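Local coordinates for protein acetyltransferase, GNAT family (Colwellia psychrerythraea, PDB 3IWG) that probably transfers acyl groups, most likely acetyl from acetyl-CoA, as a member of the GNAT family of acetyltransferases, at residues A[6-11]-A[47-52]. Numbering follows the deposited sequence.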
loop_
_atom_site.group_PDB
_atom_site.type_symbol
_atom_site.label_atom_id
_atom_site.label_comp_id
_atom_site.label_asym_id
_atom_site.label_seq_id
_atom_site.Cartn_x
_atom_site.Cartn_y
_atom_site.Cartn_z
ATOM N N LYS A 6 -31.129 17.364 -9.720
ATOM C CA LYS A 6 -30.536 17.704 -8.433
ATOM C C LYS A 6 -29.112 17.075 -8.400
ATOM O O LYS A 6 -28.945 15.890 -8.715
ATOM C CB LYS A 6 -31.401 17.171 -7.262
ATOM C CG LYS A 6 -32.334 18.204 -6.560
ATOM C CD LYS A 6 -33.735 18.375 -7.207
ATOM C CE LYS A 6 -34.602 19.493 -6.522
ATOM N NZ LYS A 6 -35.182 19.146 -5.153
ATOM N N ILE A 7 -28.094 17.863 -8.050
ATOM C CA ILE A 7 -26.779 17.295 -7.760
ATOM C C ILE A 7 -26.685 17.074 -6.252
ATOM O O ILE A 7 -27.065 17.950 -5.464
ATOM C CB ILE A 7 -25.635 18.201 -8.254
ATOM C CG1 ILE A 7 -25.784 18.445 -9.764
ATOM C CG2 ILE A 7 -24.273 17.585 -7.900
ATOM C CD1 ILE A 7 -25.451 19.873 -10.221
ATOM N N LYS A 8 -26.200 15.892 -5.865
ATOM C CA LYS A 8 -26.027 15.525 -4.454
ATOM C C LYS A 8 -24.655 14.903 -4.307
ATOM O O LYS A 8 -24.164 14.228 -5.193
ATOM C CB LYS A 8 -27.078 14.500 -3.968
ATOM C CG LYS A 8 -28.460 15.024 -3.593
ATOM C CD LYS A 8 -29.345 13.907 -2.885
ATOM C CE LYS A 8 -30.880 14.047 -3.240
ATOM N NZ LYS A 8 -31.894 13.445 -2.271
ATOM N N THR A 9 -24.046 15.130 -3.164
ATOM C CA THR A 9 -22.759 14.565 -2.849
ATOM C C THR A 9 -23.035 13.050 -2.632
ATOM O O THR A 9 -24.145 12.666 -2.263
ATOM C CB THR A 9 -22.183 15.315 -1.608
ATOM O OG1 THR A 9 -20.804 15.630 -1.812
ATOM C CG2 THR A 9 -22.383 14.516 -0.343
ATOM N N ILE A 10 -22.068 12.188 -2.922
ATOM C CA ILE A 10 -22.263 10.745 -2.734
ATOM C C ILE A 10 -21.191 10.175 -1.789
ATOM O O ILE A 10 -20.006 10.284 -2.086
ATOM C CB ILE A 10 -22.187 10.034 -4.078
ATOM C CG1 ILE A 10 -23.421 10.412 -4.907
ATOM C CG2 ILE A 10 -21.999 8.519 -3.912
ATOM C CD1 ILE A 10 -24.189 9.242 -5.477
ATOM N N GLU A 11 -21.578 9.561 -0.672
ATOM C CA GLU A 11 -20.541 9.022 0.247
ATOM C C GLU A 11 -20.134 7.575 -0.073
ATOM O O GLU A 11 -18.915 7.239 -0.065
ATOM C CB GLU A 11 -20.949 9.151 1.714
ATOM C CG GLU A 11 -20.562 10.509 2.340
ATOM C CD GLU A 11 -21.499 11.646 1.913
ATOM O OE1 GLU A 11 -21.005 12.663 1.365
ATOM O OE2 GLU A 11 -22.715 11.520 2.120
ATOM N N GLY A 47 -23.736 12.706 -7.587
ATOM C CA GLY A 47 -24.782 12.031 -8.309
ATOM C C GLY A 47 -25.764 13.042 -8.852
ATOM O O GLY A 47 -25.932 14.160 -8.320
ATOM N N PHE A 48 -26.379 12.611 -9.946
ATOM C CA PHE A 48 -27.309 13.391 -10.692
ATOM C C PHE A 48 -28.651 12.671 -10.541
ATOM O O PHE A 48 -28.804 11.475 -10.847
ATOM C CB PHE A 48 -26.891 13.456 -12.161
ATOM C CG PHE A 48 -25.487 13.989 -12.398
ATOM C CD1 PHE A 48 -25.019 15.114 -11.721
ATOM C CD2 PHE A 48 -24.655 13.400 -13.345
ATOM C CE1 PHE A 48 -23.729 15.621 -11.955
ATOM C CE2 PHE A 48 -23.379 13.913 -13.590
ATOM C CZ PHE A 48 -22.925 15.026 -12.893
ATOM N N TYR A 49 -29.621 13.422 -10.050
ATOM C CA TYR A 49 -30.876 12.870 -9.599
ATOM C C TYR A 49 -31.985 13.529 -10.376
ATOM O O TYR A 49 -32.153 14.757 -10.353
ATOM C CB TYR A 49 -31.061 13.113 -8.113
ATOM C CG TYR A 49 -30.167 12.277 -7.241
ATOM C CD1 TYR A 49 -28.849 12.651 -6.998
ATOM C CD2 TYR A 49 -30.632 11.107 -6.658
ATOM C CE1 TYR A 49 -28.019 11.876 -6.181
ATOM C CE2 TYR A 49 -29.817 10.333 -5.837
ATOM C CZ TYR A 49 -28.518 10.728 -5.602
ATOM O OH TYR A 49 -27.724 9.982 -4.775
ATOM N N VAL A 50 -32.678 12.687 -11.126
ATOM C CA VAL A 50 -33.949 13.022 -11.707
ATOM C C VAL A 50 -34.990 12.379 -10.774
ATOM O O VAL A 50 -35.046 11.133 -10.570
ATOM C CB VAL A 50 -34.054 12.544 -13.174
ATOM C CG1 VAL A 50 -35.405 11.892 -13.446
ATOM C CG2 VAL A 50 -33.784 13.720 -14.135
ATOM N N ASN A 51 -35.744 13.274 -10.135
ATOM C CA ASN A 51 -36.938 12.913 -9.404
ATOM C C ASN A 51 -36.648 11.898 -8.316
ATOM O O ASN A 51 -37.491 11.082 -7.982
ATOM C CB ASN A 51 -37.984 12.391 -10.397
ATOM C CG ASN A 51 -39.410 12.622 -9.920
ATOM O OD1 ASN A 51 -40.259 13.113 -10.671
ATOM N ND2 ASN A 51 -39.676 12.279 -8.659
ATOM N N LYS A 52 -35.439 11.971 -7.767
ATOM C CA LYS A 52 -34.972 11.082 -6.698
ATOM C C LYS A 52 -34.599 9.668 -7.179
ATOM O O LYS A 52 -34.447 8.740 -6.359
ATOM C CB LYS A 52 -35.970 11.047 -5.526
ATOM C CG LYS A 52 -35.301 11.207 -4.142
ATOM C CD LYS A 52 -36.295 11.700 -3.059
ATOM C CE LYS A 52 -35.585 12.537 -1.984
ATOM N NZ LYS A 52 -36.054 12.232 -0.596
#
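Lys6 and Tyr49 trade both of their backbone hydrogen bonds, Lys6 N to Tyr49 O at 2.9 Å and Tyr49 N back to Lys6 O, the first nearly straight and the second more bent. Lys8 and Gly47 form the next hydrogen-bonded pair, with Gly47 N reaching Lys8 O at 2.9 Å and Lys8 N giving its hydrogen to Gly47 O. Between these two rungs Ile7 and Phe48 make the non-hydrogen-bonded pair; beside it, Ile7 CA makes a CA-H...O contact to Gly47 O at 3.3 Å.

On the face that carries Tyr49, its phenol ring packs against Lys8 and Ile10. Lys8 CB touches Tyr49 CE1 at 3.6 Å, and the two side chains cross at about a right angle, with Lys8 CD over one ring face, offset toward the rim, in a CH-pi contact. Tyr49 holds CG beside its own backbone N (chi1 -72°), which leans the ring back along the strand toward Gly47, and Tyr49 OH meets Ile10 CD1 at 3.7 Å. Ile10 also lays CG1 against Gly47 N. An alanine in place of Tyr49 would probably leave the aliphatic part of Lys8 without its aromatic floor and Ile10 CD1 without the hydroxyl it rests on.

On the other face Ile7 CG1 meets the Phe48 ring at its edge, 3.9 Å from CD1, the two side chains running side by side. Both also pack on Leu82 of helix 76-87.

Strand 6-9 is the edge strand; strand 53-60 holds strand 44-50 on its other side, Phe48 bonding to Val55 and Gly56. This matches the β1-α1-α2-β2-β3 start of a GNAT fold, first strand antiparallel to second.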